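Local coordinates for protein probable manganase-dependent inorganic pyrophosphatase (Clostridium perfringens, PDB 3L2B) that is the regulatory region of a probable manganese-dependent inorganic pyrophosphatase and binds the activator diadenosine tetraphosphate through its CBS domains, at residues 25-30 with 181-186; 81-86 with 166-171; 102-107 with 123-128. All blocks are in the same frame, centred on the assembly; numbering follows the deposited sequence.

Interaction 1. Residues 25-30 with 181-186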
loop_
_atom_site.group_PDB
_atom_site.type_symbol
_atom_site.label_atom_id
_atom_site.label_comp_id
_atom_site.label_asym_id
_atom_site.label_seq_id
_atom_site.Cartn_x
_atom_site.Cartn_y
_atom_site.Cartn_z
ATOM N N SER A 25 -8.402 -10.829 5.994
ATOM C CA SER A 25 -7.774 -9.490 5.768
ATOM C C SER A 25 -6.652 -9.541 4.742
ATOM O O SER A 25 -5.995 -10.571 4.577
ATOM C CB SER A 25 -7.174 -8.928 7.050
ATOM O OG SER A 25 -6.037 -9.679 7.395
ATOM N N LEU A 26 -6.406 -8.405 4.105
ATOM C CA LEU A 26 -5.258 -8.264 3.169
ATOM C C LEU A 26 -3.947 -8.595 3.824
ATOM O O LEU A 26 -3.046 -9.165 3.198
ATOM C CB LEU A 26 -5.156 -6.866 2.621
ATOM C CG LEU A 26 -6.279 -6.435 1.698
ATOM C CD1 LEU A 26 -5.936 -5.052 1.074
ATOM C CD2 LEU A 26 -6.560 -7.485 0.647
ATOM N N LYS A 27 -3.854 -8.257 5.100
ATOM C CA LYS A 27 -2.635 -8.525 5.862
ATOM C C LYS A 27 -2.370 -10.026 5.959
ATOM O O LYS A 27 -1.251 -10.504 5.740
ATOM C CB LYS A 27 -2.764 -7.979 7.280
ATOM C CG LYS A 27 -1.460 -7.977 8.061
ATOM C CD LYS A 27 -1.684 -8.394 9.512
ATOM C CE LYS A 27 -0.452 -8.135 10.379
ATOM N NZ LYS A 27 -0.562 -8.777 11.739
ATOM N N MET A 28 -3.404 -10.744 6.384
ATOM C CA MET A 28 -3.321 -12.207 6.558
ATOM C C MET A 28 -3.122 -12.891 5.239
ATOM O O MET A 28 -2.459 -13.910 5.162
ATOM C CB MET A 28 -4.590 -12.781 7.215
ATOM C CG MET A 28 -4.727 -12.522 8.731
ATOM S SD MET A 28 -6.202 -13.335 9.476
ATOM C CE MET A 28 -7.574 -12.261 8.959
ATOM N N ALA A 29 -3.732 -12.332 4.197
ATOM C CA ALA A 29 -3.664 -12.934 2.874
ATOM C C ALA A 29 -2.204 -12.875 2.431
ATOM O O ALA A 29 -1.626 -13.867 1.987
ATOM C CB ALA A 29 -4.596 -12.215 1.861
ATOM N N TRP A 30 -1.600 -11.712 2.623
ATOM C CA TRP A 30 -0.241 -11.478 2.146
ATOM C C TRP A 30 0.791 -12.305 2.890
ATOM O O TRP A 30 1.745 -12.797 2.286
ATOM C CB TRP A 30 0.106 -9.981 2.191
ATOM C CG TRP A 30 1.550 -9.703 2.057
ATOM C CD1 TRP A 30 2.382 -9.327 3.046
ATOM C CD2 TRP A 30 2.346 -9.799 0.869
ATOM N NE1 TRP A 30 3.646 -9.166 2.562
ATOM C CE2 TRP A 30 3.656 -9.442 1.224
ATOM C CE3 TRP A 30 2.073 -10.132 -0.459
ATOM C CZ2 TRP A 30 4.711 -9.397 0.298
ATOM C CZ3 TRP A 30 3.114 -10.101 -1.381
ATOM C CH2 TRP A 30 4.421 -9.739 -0.993
ATOM N N ILE A 181 -4.224 0.640 8.481
ATOM C CA ILE A 181 -5.622 0.273 8.615
ATOM C C ILE A 181 -6.220 -0.276 7.311
ATOM O O ILE A 181 -7.149 -1.125 7.365
ATOM C CB ILE A 181 -6.481 1.429 9.173
ATOM C CG1 ILE A 181 -7.761 0.846 9.770
ATOM C CG2 ILE A 181 -6.731 2.445 8.070
ATOM C CD1 ILE A 181 -8.700 1.859 10.391
ATOM N N VAL A 182 -5.682 0.120 6.148
ATOM C CA VAL A 182 -6.233 -0.402 4.864
ATOM C C VAL A 182 -5.870 -1.878 4.622
ATOM O O VAL A 182 -6.491 -2.561 3.803
ATOM C CB VAL A 182 -5.850 0.404 3.648
ATOM C CG1 VAL A 182 -6.378 1.845 3.831
ATOM C CG2 VAL A 182 -4.315 0.382 3.411
ATOM N N GLN A 183 -4.918 -2.367 5.397
ATOM C CA GLN A 183 -4.503 -3.756 5.307
ATOM C C GLN A 183 -5.531 -4.674 5.980
ATOM O O GLN A 183 -5.413 -5.879 5.974
ATOM C CB GLN A 183 -3.139 -3.936 5.975
ATOM C CG GLN A 183 -2.052 -2.987 5.398
ATOM C CD GLN A 183 -0.684 -3.331 5.923
ATOM O OE1 GLN A 183 -0.521 -4.346 6.585
ATOM N NE2 GLN A 183 0.307 -2.482 5.644
ATOM N N SER A 184 -6.545 -4.077 6.560
ATOM C CA SER A 184 -7.536 -4.825 7.285
ATOM C C SER A 184 -8.694 -5.194 6.359
ATOM O O SER A 184 -9.524 -6.029 6.707
ATOM C CB SER A 184 -8.017 -4.001 8.494
ATOM O OG SER A 184 -8.883 -3.024 8.030
ATOM N N LEU A 185 -8.716 -4.598 5.162
ATOM C CA LEU A 185 -9.758 -4.875 4.162
ATOM C C LEU A 185 -9.925 -6.375 3.849
ATOM O O LEU A 185 -8.941 -7.097 3.647
ATOM C CB LEU A 185 -9.474 -4.162 2.831
ATOM C CG LEU A 185 -9.523 -2.631 2.833
ATOM C CD1 LEU A 185 -9.151 -2.051 1.464
ATOM C CD2 LEU A 185 -10.857 -2.165 3.244
ATOM N N PRO A 186 -11.175 -6.842 3.729
ATOM C CA PRO A 186 -11.330 -8.253 3.328
ATOM C C PRO A 186 -10.974 -8.498 1.886
ATOM O O PRO A 186 -11.239 -7.666 1.035
ATOM C CB PRO A 186 -12.833 -8.522 3.537
ATOM C CG PRO A 186 -13.503 -7.173 3.344
ATOM C CD PRO A 186 -12.452 -6.126 3.787
#

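Interaction 2. Residues 81-86 with 166-171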
loop_
_atom_site.group_PDB
_atom_site.type_symbol
_atom_site.label_atom_id
_atom_site.label_comp_id
_atom_site.label_asym_id
_atom_site.label_seq_id
_atom_site.Cartn_x
_atom_site.Cartn_y
_atom_site.Cartn_z
ATOM N N ASN A 81 -10.976 -7.970 11.746
ATOM C CA ASN A 81 -9.900 -7.695 10.799
ATOM C C ASN A 81 -9.085 -6.485 11.226
ATOM O O ASN A 81 -7.838 -6.519 11.236
ATOM C CB ASN A 81 -10.445 -7.524 9.380
ATOM C CG ASN A 81 -10.686 -8.851 8.708
ATOM O OD1 ASN A 81 -10.820 -9.865 9.378
ATOM N ND2 ASN A 81 -10.716 -8.860 7.391
ATOM N N ILE A 82 -9.818 -5.450 11.635
ATOM C CA ILE A 82 -9.227 -4.216 12.115
ATOM C C ILE A 82 -8.445 -4.504 13.389
ATOM O O ILE A 82 -7.297 -4.059 13.539
ATOM C CB ILE A 82 -10.277 -3.117 12.380
ATOM C CG1 ILE A 82 -10.914 -2.647 11.077
ATOM C CG2 ILE A 82 -9.632 -1.919 13.040
ATOM C CD1 ILE A 82 -12.239 -1.859 11.256
ATOM N N LEU A 83 -9.045 -5.276 14.299
ATOM C CA LEU A 83 -8.350 -5.621 15.553
ATOM C C LEU A 83 -7.025 -6.315 15.254
ATOM O O LEU A 83 -6.006 -5.975 15.840
ATOM C CB LEU A 83 -9.183 -6.515 16.478
ATOM C CG LEU A 83 -10.294 -5.827 17.273
ATOM C CD1 LEU A 83 -11.158 -6.893 18.010
ATOM C CD2 LEU A 83 -9.731 -4.797 18.245
ATOM N N ASP A 84 -7.040 -7.270 14.332
ATOM C CA ASP A 84 -5.830 -8.043 14.003
ATOM C C ASP A 84 -4.763 -7.151 13.386
ATOM O O ASP A 84 -3.607 -7.209 13.759
ATOM C CB ASP A 84 -6.131 -9.156 12.997
ATOM C CG ASP A 84 -4.864 -9.943 12.596
ATOM O OD1 ASP A 84 -4.414 -10.780 13.402
ATOM O OD2 ASP A 84 -4.299 -9.725 11.492
ATOM N N THR A 85 -5.183 -6.328 12.430
ATOM C CA THR A 85 -4.277 -5.517 11.637
ATOM C C THR A 85 -3.578 -4.464 12.498
ATOM O O THR A 85 -2.424 -4.162 12.301
ATOM C CB THR A 85 -5.029 -4.793 10.487
ATOM O OG1 THR A 85 -5.684 -5.772 9.670
ATOM C CG2 THR A 85 -4.059 -3.972 9.634
ATOM N N LEU A 86 -4.298 -3.910 13.455
ATOM C CA LEU A 86 -3.753 -2.857 14.318
ATOM C C LEU A 86 -3.236 -3.436 15.633
ATOM O O LEU A 86 -2.845 -2.708 16.540
ATOM C CB LEU A 86 -4.813 -1.791 14.580
ATOM C CG LEU A 86 -5.295 -1.042 13.332
ATOM C CD1 LEU A 86 -6.369 -0.006 13.706
ATOM C CD2 LEU A 86 -4.117 -0.371 12.631
ATOM N N THR A 166 -18.342 1.506 19.611
ATOM C CA THR A 166 -17.218 0.568 19.641
ATOM C C THR A 166 -15.906 1.314 19.855
ATOM O O THR A 166 -15.636 2.345 19.221
ATOM C CB THR A 166 -17.116 -0.222 18.361
ATOM O OG1 THR A 166 -18.359 -0.880 18.124
ATOM C CG2 THR A 166 -15.974 -1.269 18.440
ATOM N N VAL A 167 -15.119 0.802 20.792
ATOM C CA VAL A 167 -13.852 1.405 21.153
ATOM C C VAL A 167 -12.758 0.356 21.183
ATOM O O VAL A 167 -12.930 -0.700 21.751
ATOM C CB VAL A 167 -13.916 2.013 22.533
ATOM C CG1 VAL A 167 -12.623 2.747 22.828
ATOM C CG2 VAL A 167 -15.124 2.916 22.653
ATOM N N ILE A 168 -11.629 0.666 20.564
ATOM C CA ILE A 168 -10.486 -0.203 20.605
ATOM C C ILE A 168 -9.207 0.582 20.823
ATOM O O ILE A 168 -9.174 1.808 20.716
ATOM C CB ILE A 168 -10.366 -1.029 19.323
ATOM C CG1 ILE A 168 -9.963 -0.131 18.135
ATOM C CG2 ILE A 168 -11.685 -1.763 19.044
ATOM C CD1 ILE A 168 -9.828 -0.883 16.799
ATOM N N THR A 169 -8.158 -0.160 21.139
ATOM C CA THR A 169 -6.860 0.417 21.439
ATOM C C THR A 169 -5.756 -0.321 20.715
ATOM O O THR A 169 -5.644 -1.541 20.798
ATOM C CB THR A 169 -6.554 0.356 22.948
ATOM O OG1 THR A 169 -7.467 1.210 23.647
ATOM C CG2 THR A 169 -5.114 0.834 23.217
ATOM N N THR A 170 -4.932 0.439 20.008
ATOM C CA THR A 170 -3.785 -0.136 19.318
ATOM C C THR A 170 -2.480 0.368 19.917
ATOM O O THR A 170 -2.439 1.453 20.467
ATOM C CB THR A 170 -3.789 0.239 17.821
ATOM O OG1 THR A 170 -2.572 -0.234 17.218
ATOM C CG2 THR A 170 -3.873 1.749 17.639
ATOM N N PRO A 171 -1.384 -0.389 19.767
ATOM C CA PRO A 171 -0.122 0.176 20.287
ATOM C C PRO A 171 0.475 1.262 19.377
ATOM O O PRO A 171 1.333 2.036 19.769
ATOM C CB PRO A 171 0.799 -1.046 20.363
ATOM C CG PRO A 171 0.196 -2.064 19.496
ATOM C CD PRO A 171 -1.270 -1.830 19.479
#

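Interaction 3. Residues 102-107 with 123-128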
loop_
_atom_site.group_PDB
_atom_site.type_symbol
_atom_site.label_atom_id
_atom_site.label_comp_id
_atom_site.label_asym_id
_atom_site.label_seq_id
_atom_site.Cartn_x
_atom_site.Cartn_y
_atom_site.Cartn_z
ATOM N N GLY A 102 -18.811 5.528 8.243
ATOM C CA GLY A 102 -18.285 6.849 7.859
ATOM C C GLY A 102 -16.885 6.826 7.274
ATOM O O GLY A 102 -16.465 5.875 6.633
ATOM N N LYS A 103 -16.158 7.893 7.549
ATOM C CA LYS A 103 -14.781 8.048 7.076
ATOM C C LYS A 103 -13.785 7.913 8.216
ATOM O O LYS A 103 -14.115 8.227 9.364
ATOM C CB LYS A 103 -14.610 9.418 6.412
ATOM C CG LYS A 103 -14.885 10.662 7.323
ATOM C CD LYS A 103 -14.516 12.002 6.603
ATOM C CE LYS A 103 -14.983 13.284 7.363
ATOM N NZ LYS A 103 -16.361 13.160 7.969
ATOM N N VAL A 104 -12.569 7.452 7.882
ATOM C CA VAL A 104 -11.444 7.454 8.826
ATOM C C VAL A 104 -10.845 8.847 8.887
ATOM O O VAL A 104 -10.634 9.475 7.891
ATOM C CB VAL A 104 -10.320 6.472 8.464
ATOM C CG1 VAL A 104 -9.296 6.400 9.623
ATOM C CG2 VAL A 104 -10.882 5.096 8.161
ATOM N N VAL A 105 -10.602 9.311 10.092
ATOM C CA VAL A 105 -10.141 10.645 10.326
ATOM C C VAL A 105 -9.250 10.634 11.542
ATOM O O VAL A 105 -9.574 10.023 12.580
ATOM C CB VAL A 105 -11.306 11.621 10.596
ATOM C CG1 VAL A 105 -10.768 12.980 11.071
ATOM C CG2 VAL A 105 -12.137 11.842 9.347
ATOM N N VAL A 106 -8.119 11.292 11.418
ATOM C CA VAL A 106 -7.247 11.492 12.572
ATOM C C VAL A 106 -7.798 12.673 13.350
ATOM O O VAL A 106 -7.981 13.772 12.805
ATOM C CB VAL A 106 -5.794 11.757 12.153
ATOM C CG1 VAL A 106 -4.925 12.117 13.373
ATOM C CG2 VAL A 106 -5.241 10.540 11.405
ATOM N N ALA A 107 -8.088 12.429 14.616
ATOM C CA ALA A 107 -8.579 13.472 15.507
ATOM C C ALA A 107 -7.390 14.198 16.132
ATOM O O ALA A 107 -6.992 13.878 17.250
ATOM C CB ALA A 107 -9.448 12.889 16.583
ATOM N N ILE A 123 -14.913 6.842 11.623
ATOM C CA ILE A 123 -13.861 6.144 12.346
ATOM C C ILE A 123 -12.789 7.148 12.711
ATOM O O ILE A 123 -12.120 7.741 11.836
ATOM C CB ILE A 123 -13.261 5.021 11.493
ATOM C CG1 ILE A 123 -14.374 4.035 11.086
ATOM C CG2 ILE A 123 -12.198 4.278 12.245
ATOM C CD1 ILE A 123 -15.132 4.421 9.880
ATOM N N ALA A 124 -12.614 7.332 14.007
ATOM C CA ALA A 124 -11.699 8.345 14.539
ATOM C C ALA A 124 -10.469 7.752 15.169
ATOM O O ALA A 124 -10.544 6.927 16.046
ATOM C CB ALA A 124 -12.414 9.235 15.547
ATOM N N ILE A 125 -9.320 8.207 14.704
ATOM C CA ILE A 125 -8.057 7.837 15.302
ATOM C C ILE A 125 -7.658 8.946 16.239
ATOM O O ILE A 125 -7.531 10.083 15.833
ATOM C CB ILE A 125 -6.980 7.634 14.247
ATOM C CG1 ILE A 125 -7.347 6.448 13.354
ATOM C CG2 ILE A 125 -5.658 7.446 14.923
ATOM C CD1 ILE A 125 -6.569 6.418 12.065
ATOM N N ALA A 126 -7.490 8.587 17.510
ATOM C CA ALA A 126 -7.321 9.547 18.600
ATOM C C ALA A 126 -6.226 9.138 19.546
ATOM O O ALA A 126 -5.905 7.959 19.678
ATOM C CB ALA A 126 -8.627 9.672 19.396
ATOM N N GLY A 127 -5.686 10.131 20.235
ATOM C CA GLY A 127 -4.683 9.900 21.271
ATOM C C GLY A 127 -5.249 9.643 22.654
ATOM O O GLY A 127 -6.413 9.288 22.824
ATOM N N ASP A 128 -4.381 9.888 23.628
ATOM C CA ASP A 128 -4.571 9.564 25.051
ATOM C C ASP A 128 -5.556 10.517 25.728
ATOM O O ASP A 128 -6.089 10.228 26.818
ATOM C CB ASP A 128 -3.212 9.668 25.773
ATOM C CG ASP A 128 -3.134 8.823 27.034
ATOM O OD1 ASP A 128 -4.188 8.504 27.638
ATOM O OD2 ASP A 128 -1.996 8.482 27.430
#

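Interaction 1. Residues 25-30 with 181-186
Leu185 O takes Leu26 N, the first amide of helix 26-35, at 2.9 Å with an N-H...O angle of 135°, and Ser25 CA, just before the helix, adds a CA-H...O contact to the same oxygen at 3.4 Å. Two residues back, Gln183 O takes the next amide, Lys27 N, at 3.0 Å and in the plane of its carbonyl. Consecutive N-H groups of the helix start are thus met by carbonyls of the turn at 181-186, and the single bridge between Ser25 and Pro186 brings the two backbones close. The third amide is satisfied at home. Ser25 is the N-cap, and its OG, placed between the backbone N and the carbonyl carbon (chi1 70°), accepts from Met28 N at 3.0 Å. Within 181-186 the 3-10 turn is tied by Ile181 O, which receives both Ser184 OG (2.7 Å) and Ser184 N.

Apolar cover comes from Leu26, whose side chain lies beside that of Leu185 and points the same way, with CD1 4.0 Å from Leu185 CB. Lys27 crosses Gln183, where Lys27 CG lies 4.0 Å from Gln183 OE1, and the lysine chain then leads away toward Asp84, a long and weak ion pair.

The contact is buried between the helices. Helix 79-85 covers Ser25, Gln183 and Ser184, helix 187-190 packs on Leu26, and helix 56-64 on Val182 and Leu185, while Tyr63 and Met64 of the second subunit rest on Val182 and Gln183. A CBS-domain helix is thereby joined to the loop leading from helix 174-180 to helix 187-190.

Interaction 2. Residues 81-86 with 166-171
Ile168 projects from its strand toward helix 79-85 and meets two side chains of consecutive helix residues with different branches. Its CG2 lies 3.7 Å from Leu83 CD2, and its CD1 reaches Ile82 CG2 at 3.9 Å. The isoleucine crosses Ile82 at about a right angle and Leu83 obliquely, and Leu83 CD2 is also 4.0 Å from Ile168 CB, so that methyl sits against the branch point as well as the CG2 methyl. Ile168 CG1 stands between the backbone N and the carbonyl carbon (chi1 70°), which spreads CG2 toward Leu83 and CD1 toward Ile82, CD1 also nearing Leu83 CD2. Ala90 and Ile145 of the flanking strands also touch Ile168.

Past the end of the strand the chemistry becomes polar. Thr170 OG1 donates to Leu86 O at 2.6 Å, in the carbonyl plane and on a lone pair, with a C=O...OG1 angle of 143°. OG1 is placed anti to the backbone N of Thr170 (chi1 174°), and it also takes part in a hydrogen bond with His172 N. Leu86 is the first residue to leave helical geometry, and its carbonyl oxygen is met by the threonine hydroxyl, with Pro171 CD alongside at 3.4 Å. Leu86 CB is 3.8 Å from Thr170 OG1; further out, the side chain touches Ile145.

Within the helix, Asn81 O takes Thr85 N and Thr85 OG1 from opposite faces of its plane.

Strand 166-169 lies between strands 143-146, parallel to it, and 89-92, antiparallel. A helix laid with aliphatic residues over such a mixed sheet is characteristic of an alpha/beta layered fold, here that of the DRTGG domain.

Interaction 3. Residues 102-107 with 123-128
Ile123 N donates to Lys103 O, well above the carbonyl plane, and Val105 N to Ile123 O, the first two of four backbone hydrogen bonds that alternate between the segments as in a parallel pair. The second half is straighter: Ile125 N meets Val105 O at 2.8 Å with an angle of 171° at the hydrogen, and Ala107 N meets Ile125 O at 2.7 Å. CA-H...O contacts fill in between, the closest being Val104 CA to Ile123 O at 3.1 Å.

Apolar contacts gather on the face of Val104, Val106, Ile123 and Ile125. Val104 CG1 touches Ile125 CD1 at 3.7 Å, diagonally across the register, while its CG2 lies 4.1 Å from Ile123 CB. Phe175 of the second subunit packs on Val104 and Val106, and helix 174-180 on Val106 and Ile125. The other face carries Val105 and Ala124, the latter against Leu136 of helix 130-138.

One charge lies at the margin: Lys103 NZ forms a salt bridge with Asp122.

Strand 104-106 is an outermost strand of the five-stranded mixed sheet within this chain, and helices on both faces mark an alpha/beta sandwich.

How the interactions relate
All three contacts are largely buried, though interaction 1 is central, its centre about 4 Å from the centre of the chain, against about 19 Å for the centre of interaction 3. Interactions 2 and 3 serve the same sheet, one placing helix 79-85 on strand 166-169, the other pairing the strand at the far margin. Interaction 1 ties the CBS helix to the loop between helices 174-180 and 187-190, and it touches interaction 2 through Asn81 ND2, which probably bonds to Ser184 O at 3.1 Å. Backbone amides dominate in interactions 1 and 3, whereas side chains carry interaction 2. Interactions 1 and 3 also meet the second subunit; interaction 2 does not.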